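Local structure of N-alpha-acetyltransferase 35, NatC auxiliary subunit (Saccharomyces cerevisiae, 6YGA) at residues B[450-455]-B[720-725]; B[556-561]-B[631-636]. The protein serves as the auxiliary subunit of the NatC N-terminal acetyltransferase, which acetylates the N-terminal methionine of the L-A virus Gag protein. All coordinates share one frame; numbering follows the deposited sequence.

Contact 1. Residues B[450-455]-B[720-725]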
ATOM      1  N   PHE B 450     -15.519   5.980   2.367  1.00 35.96           N
ATOM      2  CA  PHE B 450     -14.795   4.911   3.048  1.00 34.23           C
ATOM      3  C   PHE B 450     -15.517   3.574   2.913  1.00 36.67           C
ATOM      4  O   PHE B 450     -14.876   2.531   2.734  1.00 37.09           O
ATOM      5  CB  PHE B 450     -14.607   5.279   4.521  1.00 34.15           C
ATOM      6  CG  PHE B 450     -14.085   4.157   5.372  1.00 34.18           C
ATOM      7  CD1 PHE B 450     -12.746   3.806   5.336  1.00 34.47           C
ATOM      8  CD2 PHE B 450     -14.931   3.471   6.228  1.00 32.99           C
ATOM      9  CE1 PHE B 450     -12.263   2.781   6.129  1.00 36.73           C
ATOM     10  CE2 PHE B 450     -14.457   2.446   7.020  1.00 36.48           C
ATOM     11  CZ  PHE B 450     -13.121   2.099   6.972  1.00 38.14           C
ATOM     12  N   SER B 451     -16.849   3.585   2.988  1.00 35.61           N
ATOM     13  CA  SER B 451     -17.601   2.333   2.949  1.00 35.78           C
ATOM     14  C   SER B 451     -17.619   1.738   1.547  1.00 35.25           C
ATOM     15  O   SER B 451     -17.372   0.540   1.367  1.00 32.97           O
ATOM     16  CB  SER B 451     -19.028   2.560   3.446  1.00 37.19           C
ATOM     17  OG  SER B 451     -19.045   3.056   4.773  1.00 40.20           O
ATOM     18  N   LEU B 452     -17.931   2.558   0.538  1.00 35.37           N
ATOM     19  CA  LEU B 452     -17.987   2.052  -0.831  1.00 36.13           C
ATOM     20  C   LEU B 452     -16.614   1.614  -1.319  1.00 37.78           C
ATOM     21  O   LEU B 452     -16.511   0.697  -2.140  1.00 38.55           O
ATOM     22  CB  LEU B 452     -18.572   3.114  -1.764  1.00 38.25           C
ATOM     23  CG  LEU B 452     -20.022   3.547  -1.516  1.00 39.20           C
ATOM     24  CD1 LEU B 452     -20.430   4.664  -2.468  1.00 37.56           C
ATOM     25  CD2 LEU B 452     -20.976   2.366  -1.636  1.00 38.24           C
ATOM     26  N   LYS B 453     -15.549   2.248  -0.823  1.00 36.53           N
ATOM     27  CA  LYS B 453     -14.206   1.876  -1.252  1.00 35.79           C
ATOM     28  C   LYS B 453     -13.882   0.432  -0.884  1.00 36.34           C
ATOM     29  O   LYS B 453     -13.063  -0.210  -1.553  1.00 36.20           O
ATOM     30  CB  LYS B 453     -13.187   2.846  -0.647  1.00 35.70           C
ATOM     31  CG  LYS B 453     -11.744   2.540  -0.986  1.00 37.61           C
ATOM     32  CD  LYS B 453     -11.434   2.812  -2.438  1.00 37.85           C
ATOM     33  CE  LYS B 453     -10.032   2.343  -2.769  1.00 38.09           C
ATOM     34  NZ  LYS B 453      -9.693   2.588  -4.194  1.00 39.98           N
ATOM     35  N   GLY B 454     -14.527  -0.096   0.162  1.00 34.64           N
ATOM     36  CA  GLY B 454     -14.317  -1.485   0.542  1.00 35.60           C
ATOM     37  C   GLY B 454     -14.713  -2.478  -0.536  1.00 36.99           C
ATOM     38  O   GLY B 454     -14.119  -3.555  -0.641  1.00 36.91           O
ATOM     39  N   PHE B 455     -15.711  -2.133  -1.354  1.00 37.47           N
ATOM     40  CA  PHE B 455     -16.100  -3.017  -2.449  1.00 42.05           C
ATOM     41  C   PHE B 455     -15.038  -3.047  -3.539  1.00 42.75           C
ATOM     42  O   PHE B 455     -14.824  -4.086  -4.174  1.00 42.61           O
ATOM     43  CB  PHE B 455     -17.448  -2.590  -3.032  1.00 28.08           C
ATOM     44  CG  PHE B 455     -18.622  -2.961  -2.176  1.00 32.78           C
ATOM     45  CD1 PHE B 455     -19.059  -4.275  -2.107  1.00 33.48           C
ATOM     46  CD2 PHE B 455     -19.296  -1.996  -1.447  1.00 30.32           C
ATOM     47  CE1 PHE B 455     -20.143  -4.618  -1.323  1.00 31.12           C
ATOM     48  CE2 PHE B 455     -20.378  -2.334  -0.663  1.00 28.86           C
ATOM     49  CZ  PHE B 455     -20.801  -3.648  -0.598  1.00 30.02           C
ATOM     50  N   ASN B 720     -16.300  -0.009  -9.816  1.00 35.44           N
ATOM     51  CA  ASN B 720     -16.363  -1.171  -8.943  1.00 42.77           C
ATOM     52  C   ASN B 720     -16.642  -0.821  -7.485  1.00 43.86           C
ATOM     53  O   ASN B 720     -16.438  -1.668  -6.607  1.00 42.93           O
ATOM     54  CB  ASN B 720     -15.071  -1.973  -9.063  1.00 49.58           C
ATOM     55  CG  ASN B 720     -14.873  -2.525 -10.458  1.00 55.83           C
ATOM     56  OD1 ASN B 720     -15.840  -2.748 -11.190  1.00 55.09           O
ATOM     57  ND2 ASN B 720     -13.621  -2.751 -10.835  1.00 59.79           N
ATOM     58  N   TYR B 721     -17.106   0.396  -7.200  1.00 43.35           N
ATOM     59  CA  TYR B 721     -17.728   0.627  -5.902  1.00 40.29           C
ATOM     60  C   TYR B 721     -19.048  -0.121  -5.781  1.00 39.42           C
ATOM     61  O   TYR B 721     -19.534  -0.325  -4.662  1.00 38.50           O
ATOM     62  CB  TYR B 721     -17.961   2.120  -5.660  1.00 38.81           C
ATOM     63  CG  TYR B 721     -16.741   2.911  -5.238  1.00 38.94           C
ATOM     64  CD1 TYR B 721     -15.457   2.402  -5.399  1.00 39.05           C
ATOM     65  CD2 TYR B 721     -16.878   4.169  -4.668  1.00 40.80           C
ATOM     66  CE1 TYR B 721     -14.346   3.135  -5.013  1.00 39.69           C
ATOM     67  CE2 TYR B 721     -15.776   4.904  -4.276  1.00 40.96           C
ATOM     68  CZ  TYR B 721     -14.514   4.384  -4.450  1.00 42.63           C
ATOM     69  OH  TYR B 721     -13.420   5.118  -4.061  1.00 45.02           O
ATOM     70  N   PHE B 722     -19.634  -0.528  -6.905  1.00 38.33           N
ATOM     71  CA  PHE B 722     -20.905  -1.249  -6.935  1.00 39.44           C
ATOM     72  C   PHE B 722     -20.712  -2.507  -7.772  1.00 41.96           C
ATOM     73  O   PHE B 722     -21.062  -2.537  -8.959  1.00 41.76           O
ATOM     74  CB  PHE B 722     -22.025  -0.375  -7.504  1.00 37.99           C
ATOM     75  CG  PHE B 722     -22.142   0.973  -6.846  1.00 39.66           C
ATOM     76  CD1 PHE B 722     -21.458   2.066  -7.353  1.00 39.06           C
ATOM     77  CD2 PHE B 722     -22.941   1.151  -5.726  1.00 38.43           C
ATOM     78  CE1 PHE B 722     -21.561   3.311  -6.755  1.00 37.49           C
ATOM     79  CE2 PHE B 722     -23.052   2.395  -5.124  1.00 35.36           C
ATOM     80  CZ  PHE B 722     -22.359   3.477  -5.640  1.00 34.59           C
ATOM     81  N   PRO B 723     -20.143  -3.563  -7.191  1.00 41.57           N
ATOM     82  CA  PRO B 723     -19.940  -4.797  -7.955  1.00 41.12           C
ATOM     83  C   PRO B 723     -21.262  -5.466  -8.295  1.00 41.49           C
ATOM     84  O   PRO B 723     -22.309  -5.182  -7.710  1.00 39.38           O
ATOM     85  CB  PRO B 723     -19.104  -5.670  -7.012  1.00 42.05           C
ATOM     86  CG  PRO B 723     -19.431  -5.165  -5.653  1.00 41.94           C
ATOM     87  CD  PRO B 723     -19.657  -3.686  -5.806  1.00 40.76           C
ATOM     88  N   ILE B 724     -21.200  -6.373  -9.264  1.00 40.41           N
ATOM     89  CA  ILE B 724     -22.375  -7.097  -9.731  1.00 38.82           C
ATOM     90  C   ILE B 724     -22.490  -8.393  -8.939  1.00 38.74           C
ATOM     91  O   ILE B 724     -21.571  -9.220  -8.949  1.00 40.16           O
ATOM     92  CB  ILE B 724     -22.289  -7.378 -11.239  1.00 41.14           C
ATOM     93  CG1 ILE B 724     -21.950  -6.099 -12.010  1.00 40.96           C
ATOM     94  CG2 ILE B 724     -23.589  -7.981 -11.745  1.00 37.92           C
ATOM     95  CD1 ILE B 724     -23.009  -5.031 -11.928  1.00 39.32           C
ATOM     96  N   GLN B 725     -23.616  -8.576  -8.254  1.00 38.11           N
ATOM     97  CA  GLN B 725     -23.868  -9.792  -7.481  1.00 38.38           C
ATOM     98  C   GLN B 725     -24.268 -10.894  -8.455  1.00 40.16           C
ATOM     99  O   GLN B 725     -25.410 -10.945  -8.919  1.00 40.71           O
ATOM    100  CB  GLN B 725     -24.942  -9.545  -6.428  1.00 37.30           C
ATOM    101  CG  GLN B 725     -24.586  -8.439  -5.440  1.00 37.50           C
ATOM    102  CD  GLN B 725     -25.680  -8.173  -4.421  1.00 38.54           C
ATOM    103  OE1 GLN B 725     -26.066  -9.058  -3.657  1.00 39.32           O
ATOM    104  NE2 GLN B 725     -26.182  -6.944  -4.405  1.00 35.97           N
TER

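Contact 2. Residues B[556-561]-B[631-636]. With EDO (1,2-ethanediol), chain Y.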
ATOM      1  N   VAL B 556     -29.373  -3.485  -2.750  1.00 34.12           N
ATOM      2  CA  VAL B 556     -30.128  -4.078  -1.647  1.00 33.05           C
ATOM      3  C   VAL B 556     -31.280  -4.926  -2.180  1.00 34.17           C
ATOM      4  O   VAL B 556     -31.508  -6.052  -1.723  1.00 37.51           O
ATOM      5  CB  VAL B 556     -30.623  -2.980  -0.686  1.00 33.47           C
ATOM      6  CG1 VAL B 556     -31.636  -3.538   0.306  1.00 34.34           C
ATOM      7  CG2 VAL B 556     -29.446  -2.357   0.058  1.00 31.41           C
ATOM      8  N   PHE B 557     -32.019  -4.403  -3.164  1.00 31.44           N
ATOM      9  CA  PHE B 557     -33.089  -5.190  -3.775  1.00 36.50           C
ATOM     10  C   PHE B 557     -32.547  -6.464  -4.415  1.00 38.12           C
ATOM     11  O   PHE B 557     -33.143  -7.538  -4.280  1.00 40.71           O
ATOM     12  CB  PHE B 557     -33.839  -4.354  -4.812  1.00 37.75           C
ATOM     13  CG  PHE B 557     -34.997  -3.584  -4.251  1.00 39.29           C
ATOM     14  CD1 PHE B 557     -36.155  -4.238  -3.862  1.00 42.27           C
ATOM     15  CD2 PHE B 557     -34.935  -2.208  -4.123  1.00 40.61           C
ATOM     16  CE1 PHE B 557     -37.228  -3.532  -3.349  1.00 43.52           C
ATOM     17  CE2 PHE B 557     -36.004  -1.496  -3.612  1.00 42.06           C
ATOM     18  CZ  PHE B 557     -37.152  -2.160  -3.224  1.00 43.40           C
ATOM     19  N   GLN B 558     -31.417  -6.361  -5.119  1.00 35.93           N
ATOM     20  CA  GLN B 558     -30.816  -7.535  -5.743  1.00 35.96           C
ATOM     21  C   GLN B 558     -30.477  -8.594  -4.702  1.00 39.72           C
ATOM     22  O   GLN B 558     -30.745  -9.785  -4.900  1.00 41.77           O
ATOM     23  CB  GLN B 558     -29.566  -7.124  -6.520  1.00 33.45           C
ATOM     24  CG  GLN B 558     -28.924  -8.251  -7.301  1.00 32.57           C
ATOM     25  CD  GLN B 558     -29.794  -8.727  -8.443  1.00 35.72           C
ATOM     26  OE1 GLN B 558     -29.694  -8.227  -9.563  1.00 37.55           O
ATOM     27  NE2 GLN B 558     -30.657  -9.700  -8.165  1.00 35.33           N
ATOM     28  N   PHE B 559     -29.882  -8.173  -3.583  1.00 38.49           N
ATOM     29  CA  PHE B 559     -29.564  -9.106  -2.508  1.00 37.95           C
ATOM     30  C   PHE B 559     -30.827  -9.766  -1.967  1.00 38.99           C
ATOM     31  O   PHE B 559     -30.859 -10.981  -1.746  1.00 37.89           O
ATOM     32  CB  PHE B 559     -28.815  -8.373  -1.392  1.00 38.30           C
ATOM     33  CG  PHE B 559     -28.312  -9.269  -0.288  1.00 36.83           C
ATOM     34  CD1 PHE B 559     -29.146  -9.646   0.754  1.00 34.80           C
ATOM     35  CD2 PHE B 559     -26.998  -9.714  -0.281  1.00 35.06           C
ATOM     36  CE1 PHE B 559     -28.685 -10.457   1.774  1.00 33.37           C
ATOM     37  CE2 PHE B 559     -26.529 -10.523   0.738  1.00 33.96           C
ATOM     38  CZ  PHE B 559     -27.375 -10.898   1.767  1.00 32.02           C
ATOM     39  N   ALA B 560     -31.883  -8.971  -1.753  1.00 39.73           N
ATOM     40  CA  ALA B 560     -33.122  -9.492  -1.180  1.00 41.02           C
ATOM     41  C   ALA B 560     -33.800 -10.492  -2.109  1.00 42.07           C
ATOM     42  O   ALA B 560     -34.432 -11.448  -1.643  1.00 43.43           O
ATOM     43  CB  ALA B 560     -34.066  -8.336  -0.856  1.00 40.60           C
ATOM     44  N   ILE B 561     -33.681 -10.289  -3.423  1.00 42.51           N
ATOM     45  CA  ILE B 561     -34.180 -11.273  -4.377  1.00 43.50           C
ATOM     46  C   ILE B 561     -33.390 -12.570  -4.260  1.00 44.33           C
ATOM     47  O   ILE B 561     -33.966 -13.665  -4.243  1.00 45.84           O
ATOM     48  CB  ILE B 561     -34.135 -10.696  -5.805  1.00 40.74           C
ATOM     49  CG1 ILE B 561     -35.187  -9.593  -5.969  1.00 38.51           C
ATOM     50  CG2 ILE B 561     -34.328 -11.794  -6.844  1.00 35.98           C
ATOM     51  CD1 ILE B 561     -35.052  -8.801  -7.253  1.00 39.35           C
ATOM     52  N   ASN B 631     -39.026  -4.847 -11.444  1.00 44.96           N
ATOM     53  CA  ASN B 631     -39.416  -3.646 -12.173  1.00 46.30           C
ATOM     54  C   ASN B 631     -38.781  -2.401 -11.570  1.00 44.11           C
ATOM     55  O   ASN B 631     -38.440  -1.465 -12.302  1.00 46.56           O
ATOM     56  CB  ASN B 631     -40.940  -3.518 -12.205  1.00 53.38           C
ATOM     57  CG  ASN B 631     -41.406  -2.267 -12.924  1.00 56.93           C
ATOM     58  OD1 ASN B 631     -41.258  -2.141 -14.139  1.00 59.44           O
ATOM     59  ND2 ASN B 631     -41.983  -1.338 -12.172  1.00 57.29           N
ATOM     60  N   PHE B 632     -38.589  -2.374 -10.250  1.00 40.34           N
ATOM     61  CA  PHE B 632     -37.905  -1.238  -9.640  1.00 41.09           C
ATOM     62  C   PHE B 632     -36.451  -1.165 -10.088  1.00 41.74           C
ATOM     63  O   PHE B 632     -35.944  -0.077 -10.388  1.00 40.13           O
ATOM     64  CB  PHE B 632     -37.989  -1.313  -8.116  1.00 42.14           C
ATOM     65  CG  PHE B 632     -37.137  -0.291  -7.420  1.00 43.09           C
ATOM     66  CD1 PHE B 632     -37.625   0.979  -7.169  1.00 44.02           C
ATOM     67  CD2 PHE B 632     -35.843  -0.597  -7.030  1.00 46.29           C
ATOM     68  CE1 PHE B 632     -36.842   1.923  -6.539  1.00 43.55           C
ATOM     69  CE2 PHE B 632     -35.055   0.345  -6.402  1.00 46.36           C
ATOM     70  CZ  PHE B 632     -35.558   1.607  -6.155  1.00 45.18           C
ATOM     71  N   ILE B 633     -35.763  -2.310 -10.129  1.00 40.81           N
ATOM     72  CA  ILE B 633     -34.357  -2.329 -10.530  1.00 39.42           C
ATOM     73  C   ILE B 633     -34.198  -1.800 -11.951  1.00 41.70           C
ATOM     74  O   ILE B 633     -33.354  -0.938 -12.220  1.00 40.13           O
ATOM     75  CB  ILE B 633     -33.781  -3.750 -10.386  1.00 38.62           C
ATOM     76  CG1 ILE B 633     -33.577  -4.093  -8.909  1.00 37.54           C
ATOM     77  CG2 ILE B 633     -32.477  -3.893 -11.164  1.00 36.61           C
ATOM     78  CD1 ILE B 633     -32.945  -5.448  -8.677  1.00 39.44           C
ATOM     79  N   GLU B 634     -35.020  -2.297 -12.878  1.00 44.08           N
ATOM     80  CA  GLU B 634     -34.935  -1.844 -14.263  1.00 50.60           C
ATOM     81  C   GLU B 634     -35.326  -0.378 -14.392  1.00 49.57           C
ATOM     82  O   GLU B 634     -34.682   0.379 -15.128  1.00 50.40           O
ATOM     83  CB  GLU B 634     -35.819  -2.715 -15.158  1.00 59.05           C
ATOM     84  CG  GLU B 634     -35.546  -4.206 -15.043  1.00 64.55           C
ATOM     85  CD  GLU B 634     -36.407  -5.030 -15.979  1.00 71.15           C
ATOM     86  OE1 GLU B 634     -36.897  -4.472 -16.982  1.00 73.92           O
ATOM     87  OE2 GLU B 634     -36.594  -6.235 -15.712  1.00 75.42           O
ATOM     88  N   THR B 635     -36.380   0.043 -13.688  1.00 46.70           N
ATOM     89  CA  THR B 635     -36.829   1.428 -13.786  1.00 42.98           C
ATOM     90  C   THR B 635     -35.807   2.380 -13.180  1.00 41.10           C
ATOM     91  O   THR B 635     -35.494   3.424 -13.764  1.00 42.24           O
ATOM     92  CB  THR B 635     -38.187   1.590 -13.102  1.00 45.85           C
ATOM     93  OG1 THR B 635     -39.158   0.783 -13.780  1.00 50.54           O
ATOM     94  CG2 THR B 635     -38.638   3.040 -13.139  1.00 47.28           C
ATOM     95  N   GLU B 636     -35.266   2.027 -12.011  1.00 38.78           N
ATOM     96  CA  GLU B 636     -34.314   2.903 -11.337  1.00 39.38           C
ATOM     97  C   GLU B 636     -32.979   2.958 -12.071  1.00 41.31           C
ATOM     98  O   GLU B 636     -32.315   4.001 -12.064  1.00 42.47           O
ATOM     99  CB  GLU B 636     -34.114   2.448  -9.892  1.00 41.41           C
ATOM    100  CG  GLU B 636     -33.472   3.491  -8.994  1.00 47.16           C
ATOM    101  CD  GLU B 636     -34.362   4.702  -8.774  1.00 51.36           C
ATOM    102  OE1 GLU B 636     -35.572   4.629  -9.074  1.00 53.23           O
ATOM    103  OE2 GLU B 636     -33.847   5.733  -8.295  1.00 52.49           O
TER
HETATM  104  C1  EDO Y 814     -31.434   9.828  -9.067  1.00 70.20           C
HETATM  105  O1  EDO Y 814     -30.146  10.429  -9.240  1.00 72.29           O
HETATM  106  C2  EDO Y 814     -31.549   8.574  -9.924  1.00 68.88           C
HETATM  107  O2  EDO Y 814     -32.908   8.124  -9.891  1.00 69.66           O

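Contact 1. Residues B[450-455]-B[720-725]
The ring of Y721 packs with one face against helix 433-456, at the backbone of L452 and K453. CA of K453 sits over that face in a CH-pi contact, 4.2 Å from the ring centroid and 22° off its normal, and L452 O lies over the same face, likewise offset toward the rim. L452 CB reaches Y721 CD2 at 3.5 Å, while the branched end of the leucine runs on to F722, where L452 CD1 meets F722 CZ at 3.9 Å. K453 starts out away from the loop with CG anti to the backbone N (chi1 178°), but a bend at chi2 carries CD obliquely across the hydroxyl end of the ring, 3.4 Å from Y721 OH. The polar ends look elsewhere: Y721 OH is hydrogen-bonded to E449 and K453 NZ to T406, with D456 as its salt-bridge partner. One turn after L452, F455 crosses P723 at about a right angle, its CD1 3.7 Å from P723 CG, and its ring also stacks on F469 of helix 465-506. The arrangement is helix-on-loop packing: a helix of the TPR-like region packs on the segment leading into the last strand of a two-stranded antiparallel sheet.

Contact 2. Residues B[556-561]-B[631-636]
Two long antiparallel helices of the TPR-like region, 511-564 and 619-653, pack side by side here, their local axes 10.5 Å apart and inclined at 155° between N-to-C directions. F557 and F632 form the aromatic part. Their side chains approach at about a right angle, yet the ring planes are inclined by only 44° and the centroids lie 4.7 Å apart, an oblique aromatic pair. CE2 of F557 lies over a face of F632, and F557 CD2 comes within 3.4 Å of F632 CE2. F632 reaches across with CG anti to its own backbone N (chi1 171°); CB of E636, one turn later, lies over the opposite face, so the ring is sandwiched between F557 and its own helix. I633 supplies the aliphatic part, its CG1 branch extending toward helix 511-564. Its CG1 lies 4.1 Å from F557 CB, and its terminal CD1 approaches Q558 at the backbone and CB before meeting I561 CD1 at 4.2 Å. F613 adds an edge-to-face partner to F557. E636 departs from this apolar line: its OE2 accepts a 3.0 Å hydrogen bond from O2 of a 1,2-ethanediol, probably from the crystallisation liquor, and also bonds S550 OG of the facing helix. The contact between the segments is thus mainly apolar and probably rests on shape; the polar tie of these helices, E636 to S550, lies at its margin.

Helix 511-564 connects the two sites: it carries one side of contact 2 and also packs, through L551, C552 and E555, on F722 of contact 1. The sites touch directly where Q725 meets Q558 and F559. Contact 1 lies about 17 Å from the chain centre and contact 2 about 33 Å, centre to centre; both are buried, but the F557/F632 pair of contact 2 is at the partly exposed margin. Both are mainly apolar, without hydrogen bonds between their own segments, their polar ends met outside by E449 and T406 in contact 1, S550 in contact 2. Contact 1 sets a helix against a loop, partly through backbone atoms; contact 2 joins two helices mainly through side chains.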